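Giardin subunit alpha-1 (Giardia intestinalis, PDB 4EVF) binds calcium and phosphatidylserine-containing membranes as an annexin and takes part in attachment of the parasite to the intestinal mucosa. Local coordinates at residues T210-D213 with Y214-Y218; Y46-L50 with P51-K55. All blocks are in the same frame, centred on the assembly; numbering follows the deposited sequence.

Interaction 1 of 2, residues T210-D213 with Y214-Y218; sequences TKTD and YYTFY
The ring of F217 receives the carbonyl oxygen of D213 at its edge and in its plane, D213 O lying 3.2 Å from F217 CD1, while the K211 carbonyl oxygen approaches the Y215 ring obliquely at CD2. Y214 CD2 stands 3.5 Å above one face of Y215, displaced toward the rim, and Y215 CE1 in turn lies at the edge of the Y214 ring, in plane. One face of Y214 has the CB of Y218 over it, and the hydroxyl of Y214 sits over a face of Y218, both displaced toward the rim. These are neighbours in the first turns of helix 211-225 of an annexin, an all-helical fold, and the contact is local, with bonds running from residue i+4 back to residue i. The Y215 amide meets K211 O at 3.0 Å with a nearly straight N-H...O angle of 167°, and the F217 amide meets D213 O at 3.1 Å; the bond from Y214 N to T210 O, one step earlier, is weak.

T212 and T216 both touch W136 of helix 135-145, and their hydroxyls are engaged at the same time. T212 OG1 bonds to H92 ND1, at the start of helix 92-100, leaving its methyl CG2 3.8 Å from T216 OG1. D213, whose carboxylate bonds through OD1 to the W136 backbone N, ties this helix start to helix 135-145, and the F217 ring stacks with that of Y209 and rests on L139. Threonine suits the buried position 216 because its hydroxyl can bond back to the helix backbone: OG1 is turned beside the backbone N (chi1 -63°), which sets it 2.8 Å from T212 O. That oxygen therefore accepts twice, from T216 N and T216 OG1, which reach it from opposite faces of the carbonyl plane.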
ATOM      1  N   THR A 210      -1.696  20.860  -6.564  1.00 21.66           N
ATOM      2  CA  THR A 210      -1.187  20.192  -7.759  1.00 21.24           C
ATOM      3  C   THR A 210       0.000  19.282  -7.438  1.00 21.32           C
ATOM      4  O   THR A 210       0.601  19.377  -6.367  1.00 21.24           O
ATOM      5  CB  THR A 210      -0.712  21.215  -8.807  1.00 24.38           C
ATOM      6  OG1 THR A 210       0.341  22.005  -8.245  1.00 24.11           O
ATOM      7  CG2 THR A 210      -1.868  22.132  -9.223  1.00 22.44           C
ATOM      8  N   LYS A 211       0.351  18.419  -8.384  1.00 20.66           N
ATOM      9  CA  LYS A 211       1.570  17.633  -8.291  1.00 21.51           C
ATOM     10  C   LYS A 211       1.593  16.794  -7.016  1.00 21.50           C
ATOM     11  O   LYS A 211       0.585  16.178  -6.668  1.00 22.93           O
ATOM     12  CB  LYS A 211       2.801  18.541  -8.413  1.00 20.35           C
ATOM     13  CG  LYS A 211       2.916  19.211  -9.794  1.00 27.87           C
ATOM     14  CD  LYS A 211       4.052  20.212  -9.841  1.00 28.03           C
ATOM     15  CE  LYS A 211       4.265  20.724 -11.259  1.00 42.76           C
ATOM     16  NZ  LYS A 211       5.435  21.645 -11.339  1.00 46.11           N
ATOM     17  N   THR A 212       2.727  16.771  -6.325  1.00 22.55           N
ATOM     18  CA  THR A 212       2.892  15.877  -5.178  1.00 18.68           C
ATOM     19  C   THR A 212       1.932  16.216  -4.023  1.00 23.34           C
ATOM     20  O   THR A 212       1.422  15.310  -3.343  1.00 18.55           O
ATOM     21  CB  THR A 212       4.368  15.823  -4.694  1.00 24.46           C
ATOM     22  OG1 THR A 212       5.230  15.485  -5.794  1.00 25.02           O
ATOM     23  CG2 THR A 212       4.536  14.766  -3.592  1.00 21.52           C
ATOM     24  N   ASP A 213       1.668  17.507  -3.812  1.00 19.04           N
ATOM     25  CA  ASP A 213       0.660  17.897  -2.817  1.00 22.62           C
ATOM     26  C   ASP A 213      -0.636  17.214  -3.173  1.00 21.46           C
ATOM     27  O   ASP A 213      -1.258  16.554  -2.335  1.00 19.12           O
ATOM     28  CB  ASP A 213       0.397  19.402  -2.801  1.00 17.12           C
ATOM     29  CG  ASP A 213       1.493  20.194  -2.116  1.00 21.19           C
ATOM     30  OD1 ASP A 213       2.241  19.631  -1.279  1.00 20.64           O
ATOM     31  OD2 ASP A 213       1.599  21.399  -2.424  1.00 21.50           O
ATOM     32  N   TYR A 214      -1.044  17.394  -4.431  1.00 18.90           N
ATOM     33  CA  TYR A 214      -2.277  16.807  -4.906  1.00 19.27           C
ATOM     34  C   TYR A 214      -2.355  15.302  -4.651  1.00 20.14           C
ATOM     35  O   TYR A 214      -3.298  14.811  -4.026  1.00 19.59           O
ATOM     36  CB  TYR A 214      -2.475  17.082  -6.406  1.00 21.80           C
ATOM     37  CG  TYR A 214      -3.661  16.335  -6.940  1.00 19.88           C
ATOM     38  CD1 TYR A 214      -4.947  16.822  -6.748  1.00 21.62           C
ATOM     39  CD2 TYR A 214      -3.504  15.119  -7.601  1.00 23.08           C
ATOM     40  CE1 TYR A 214      -6.046  16.138  -7.212  1.00 23.02           C
ATOM     41  CE2 TYR A 214      -4.593  14.424  -8.073  1.00 24.07           C
ATOM     42  CZ  TYR A 214      -5.867  14.937  -7.868  1.00 27.23           C
ATOM     43  OH  TYR A 214      -6.969  14.263  -8.331  1.00 27.09           O
ATOM     44  N   TYR A 215      -1.379  14.566  -5.166  1.00 18.16           N
ATOM     45  CA  TYR A 215      -1.413  13.116  -5.052  1.00 20.34           C
ATOM     46  C   TYR A 215      -1.361  12.647  -3.606  1.00 22.04           C
ATOM     47  O   TYR A 215      -1.989  11.652  -3.262  1.00 16.34           O
ATOM     48  CB  TYR A 215      -0.318  12.458  -5.892  1.00 22.30           C
ATOM     49  CG  TYR A 215      -0.589  12.640  -7.363  1.00 23.11           C
ATOM     50  CD1 TYR A 215      -1.704  12.055  -7.945  1.00 24.83           C
ATOM     51  CD2 TYR A 215       0.234  13.438  -8.152  1.00 24.67           C
ATOM     52  CE1 TYR A 215      -1.989  12.241  -9.284  1.00 25.99           C
ATOM     53  CE2 TYR A 215      -0.034  13.628  -9.493  1.00 26.17           C
ATOM     54  CZ  TYR A 215      -1.143  13.024 -10.052  1.00 28.75           C
ATOM     55  OH  TYR A 215      -1.423  13.203 -11.381  1.00 35.34           O
ATOM     56  N   THR A 216      -0.638  13.378  -2.767  1.00 19.78           N
ATOM     57  CA  THR A 216      -0.541  13.001  -1.354  1.00 21.50           C
ATOM     58  C   THR A 216      -1.904  13.091  -0.670  1.00 17.32           C
ATOM     59  O   THR A 216      -2.335  12.142   0.012  1.00 16.82           O
ATOM     60  CB  THR A 216       0.490  13.862  -0.583  1.00 21.03           C
ATOM     61  OG1 THR A 216       1.802  13.663  -1.125  1.00 19.66           O
ATOM     62  CG2 THR A 216       0.502  13.480   0.895  1.00 22.46           C
ATOM     63  N   PHE A 217      -2.588  14.221  -0.844  1.00 16.64           N
ATOM     64  CA  PHE A 217      -3.918  14.399  -0.247  1.00 18.87           C
ATOM     65  C   PHE A 217      -4.970  13.487  -0.891  1.00 19.52           C
ATOM     66  O   PHE A 217      -5.903  13.008  -0.230  1.00 16.46           O
ATOM     67  CB  PHE A 217      -4.353  15.869  -0.310  1.00 20.28           C
ATOM     68  CG  PHE A 217      -3.732  16.734   0.753  1.00 18.93           C
ATOM     69  CD1 PHE A 217      -2.432  17.196   0.615  1.00 18.41           C
ATOM     70  CD2 PHE A 217      -4.450  17.096   1.881  1.00 18.93           C
ATOM     71  CE1 PHE A 217      -1.848  17.993   1.587  1.00 14.35           C
ATOM     72  CE2 PHE A 217      -3.879  17.890   2.863  1.00 18.81           C
ATOM     73  CZ  PHE A 217      -2.571  18.345   2.708  1.00 19.97           C
ATOM     74  N   TYR A 218      -4.818  13.246  -2.190  1.00 19.29           N
ATOM     75  CA  TYR A 218      -5.711  12.347  -2.898  1.00 16.86           C
ATOM     76  C   TYR A 218      -5.566  10.909  -2.383  1.00 19.17           C
ATOM     77  O   TYR A 218      -6.562  10.212  -2.157  1.00 17.35           O
ATOM     78  CB  TYR A 218      -5.430  12.405  -4.407  1.00 15.90           C
ATOM     79  CG  TYR A 218      -6.557  11.898  -5.284  1.00 20.58           C
ATOM     80  CD1 TYR A 218      -7.885  12.028  -4.899  1.00 25.99           C
ATOM     81  CD2 TYR A 218      -6.290  11.272  -6.494  1.00 23.10           C
ATOM     82  CE1 TYR A 218      -8.919  11.564  -5.709  1.00 24.86           C
ATOM     83  CE2 TYR A 218      -7.311  10.808  -7.311  1.00 25.11           C
ATOM     84  CZ  TYR A 218      -8.620  10.957  -6.914  1.00 25.77           C
ATOM     85  OH  TYR A 218      -9.631  10.487  -7.721  1.00 26.91           O
TER

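Interaction 2 of 2, residues Y46-L50 with P51-K55; sequences YGKEL and PDDIK
E49 takes the N-cap position and its carbonyl oxygen accepts the D53 amide at 2.9 Å, the L50 carbonyl oxygen then accepts that of I54, and G47, just after helix 32-46, turns the chain with a positive phi of 69° that glycine takes easily. P51 suits the first turn of helix 50-57, where an amide proton would have no carbonyl earlier in the helix to bond. P51 CD lies 3.3 Å from L50 CB, a tight approach largely imposed by the peptide link between them.

K48 bends at chi3 (-96°) and again at chi4, folding across the D53 carboxylate at about a right angle. Its CD lies 3.0 Å from D53 OD1, and its NZ makes a salt bridge to D53 OD2 at 2.9 Å through the syn lone pair. The same OD2 also accepts the Y42 hydroxyl, and K12 makes a long, weak ion pair with it; near the helix start, D53 may also be favoured by the helix dipole. On the apolar side L50 CD1 meets I54 CD1 at 4.0 Å, two branched side chains one turn apart.

Both are buried on neighbouring helices: L50 lies on L11 and I15 of helix 4-16, and I54 on I15 and on L67 and M68 of helix 62-70.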
ATOM      1  N   TYR A  46      12.820 -28.321   5.428  1.00 27.00           N
ATOM      2  CA  TYR A  46      13.816 -28.436   4.371  1.00 28.62           C
ATOM      3  C   TYR A  46      15.148 -27.783   4.723  1.00 28.05           C
ATOM      4  O   TYR A  46      16.129 -27.928   3.995  1.00 30.92           O
ATOM      5  CB  TYR A  46      13.259 -27.876   3.054  1.00 26.50           C
ATOM      6  CG  TYR A  46      11.924 -28.478   2.684  1.00 28.93           C
ATOM      7  CD1 TYR A  46      10.769 -27.720   2.720  1.00 28.20           C
ATOM      8  CD2 TYR A  46      11.818 -29.820   2.322  1.00 33.84           C
ATOM      9  CE1 TYR A  46       9.542 -28.269   2.395  1.00 28.21           C
ATOM     10  CE2 TYR A  46      10.593 -30.381   1.998  1.00 34.02           C
ATOM     11  CZ  TYR A  46       9.455 -29.595   2.034  1.00 35.42           C
ATOM     12  OH  TYR A  46       8.221 -30.129   1.718  1.00 39.03           O
ATOM     13  N   GLY A  47      15.186 -27.073   5.843  1.00 28.04           N
ATOM     14  CA  GLY A  47      16.425 -26.479   6.316  1.00 31.92           C
ATOM     15  C   GLY A  47      16.929 -25.337   5.451  1.00 31.56           C
ATOM     16  O   GLY A  47      18.116 -24.991   5.474  1.00 33.64           O
ATOM     17  N   LYS A  48      16.025 -24.753   4.675  1.00 34.14           N
ATOM     18  CA  LYS A  48      16.355 -23.595   3.837  1.00 35.97           C
ATOM     19  C   LYS A  48      15.238 -22.572   3.962  1.00 30.31           C
ATOM     20  O   LYS A  48      14.076 -22.935   4.080  1.00 28.35           O
ATOM     21  CB  LYS A  48      16.521 -23.998   2.360  1.00 35.70           C
ATOM     22  CG  LYS A  48      17.830 -24.712   2.028  1.00 38.95           C
ATOM     23  CD  LYS A  48      17.980 -24.962   0.526  1.00 46.62           C
ATOM     24  CE  LYS A  48      17.536 -26.371   0.110  1.00 48.91           C
ATOM     25  NZ  LYS A  48      16.077 -26.638   0.303  1.00 42.45           N
ATOM     26  N   GLU A  49      15.579 -21.291   3.930  1.00 31.08           N
ATOM     27  CA  GLU A  49      14.556 -20.260   4.005  1.00 27.63           C
ATOM     28  C   GLU A  49      13.747 -20.170   2.700  1.00 30.15           C
ATOM     29  O   GLU A  49      14.317 -20.180   1.602  1.00 26.74           O
ATOM     30  CB  GLU A  49      15.197 -18.921   4.328  1.00 32.36           C
ATOM     31  CG  GLU A  49      14.307 -18.010   5.135  1.00 38.40           C
ATOM     32  CD  GLU A  49      14.712 -17.952   6.597  1.00 33.63           C
ATOM     33  OE1 GLU A  49      15.261 -18.955   7.109  1.00 35.47           O
ATOM     34  OE2 GLU A  49      14.490 -16.893   7.223  1.00 35.51           O
ATOM     35  N   LEU A  50      12.424 -20.074   2.831  1.00 23.87           N
ATOM     36  CA  LEU A  50      11.517 -20.128   1.683  1.00 25.33           C
ATOM     37  C   LEU A  50      11.808 -19.068   0.610  1.00 25.92           C
ATOM     38  O   LEU A  50      11.872 -19.389  -0.579  1.00 28.57           O
ATOM     39  CB  LEU A  50      10.064 -20.072   2.157  1.00 21.59           C
ATOM     40  CG  LEU A  50       8.887 -20.135   1.188  1.00 21.75           C
ATOM     41  CD1 LEU A  50       9.041 -21.236   0.153  1.00 22.42           C
ATOM     42  CD2 LEU A  50       7.591 -20.312   1.994  1.00 16.16           C
ATOM     43  N   PRO A  51      11.980 -17.802   1.019  1.00 26.86           N
ATOM     44  CA  PRO A  51      12.413 -16.769   0.069  1.00 25.66           C
ATOM     45  C   PRO A  51      13.767 -17.081  -0.591  1.00 29.53           C
ATOM     46  O   PRO A  51      13.941 -16.776  -1.770  1.00 29.97           O
ATOM     47  CB  PRO A  51      12.513 -15.505   0.933  1.00 22.97           C
ATOM     48  CG  PRO A  51      12.487 -16.003   2.382  1.00 25.09           C
ATOM     49  CD  PRO A  51      11.649 -17.236   2.338  1.00 23.11           C
ATOM     50  N   ASP A  52      14.700 -17.680   0.144  1.00 26.15           N
ATOM     51  CA  ASP A  52      15.992 -18.059  -0.429  1.00 32.17           C
ATOM     52  C   ASP A  52      15.846 -19.161  -1.483  1.00 33.13           C
ATOM     53  O   ASP A  52      16.546 -19.162  -2.496  1.00 31.00           O
ATOM     54  CB  ASP A  52      16.990 -18.502   0.655  1.00 30.43           C
ATOM     55  CG  ASP A  52      17.482 -17.347   1.514  1.00 34.34           C
ATOM     56  OD1 ASP A  52      17.218 -16.180   1.158  1.00 32.33           O
ATOM     57  OD2 ASP A  52      18.144 -17.603   2.548  1.00 36.55           O
ATOM     58  N   ASP A  53      14.939 -20.101  -1.246  1.00 29.97           N
ATOM     59  CA  ASP A  53      14.724 -21.180  -2.202  1.00 30.30           C
ATOM     60  C   ASP A  53      14.039 -20.638  -3.452  1.00 32.12           C
ATOM     61  O   ASP A  53      14.435 -20.947  -4.579  1.00 29.79           O
ATOM     62  CB  ASP A  53      13.929 -22.329  -1.568  1.00 28.16           C
ATOM     63  CG  ASP A  53      14.830 -23.431  -1.018  1.00 32.58           C
ATOM     64  OD1 ASP A  53      16.065 -23.261  -1.058  1.00 35.08           O
ATOM     65  OD2 ASP A  53      14.304 -24.465  -0.544  1.00 35.36           O
ATOM     66  N   ILE A  54      13.027 -19.803  -3.246  1.00 29.25           N
ATOM     67  CA  ILE A  54      12.359 -19.115  -4.347  1.00 28.51           C
ATOM     68  C   ILE A  54      13.352 -18.336  -5.220  1.00 32.12           C
ATOM     69  O   ILE A  54      13.348 -18.458  -6.448  1.00 31.37           O
ATOM     70  CB  ILE A  54      11.273 -18.169  -3.816  1.00 27.72           C
ATOM     71  CG1 ILE A  54      10.207 -18.971  -3.074  1.00 24.47           C
ATOM     72  CG2 ILE A  54      10.642 -17.355  -4.949  1.00 26.77           C
ATOM     73  CD1 ILE A  54       9.220 -18.110  -2.344  1.00 26.51           C
ATOM     74  N   LYS A  55      14.209 -17.546  -4.585  1.00 32.90           N
ATOM     75  CA  LYS A  55      15.196 -16.767  -5.323  1.00 32.81           C
ATOM     76  C   LYS A  55      16.090 -17.666  -6.169  1.00 38.35           C
ATOM     77  O   LYS A  55      16.419 -17.338  -7.308  1.00 35.96           O
ATOM     78  CB  LYS A  55      16.053 -15.928  -4.372  1.00 35.70           C
ATOM     79  CG  LYS A  55      17.169 -15.171  -5.071  1.00 36.27           C
ATOM     80  CD  LYS A  55      17.913 -14.262  -4.111  1.00 43.86           C
ATOM     81  CE  LYS A  55      18.928 -13.385  -4.843  1.00 51.41           C
ATOM     82  NZ  LYS A  55      19.557 -12.376  -3.936  1.00 52.65           N
TER

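In the fold
Both contacts are starts of helices, and each is local in sequence. The centres of interaction 1 and interaction 2 are 40 Å apart, and their nearest atoms about 31 Å apart, without touching, on opposite sides of the chain's centre. Interaction 2 falls in the first predicted annexin repeat and interaction 1 in the third. In each, an aspartate near the helix start bonds to a neighbouring helix, to a backbone N-H for D213 and to a side-chain hydroxyl for D53. This is the calcium-free form, and neither contact includes a metal ion.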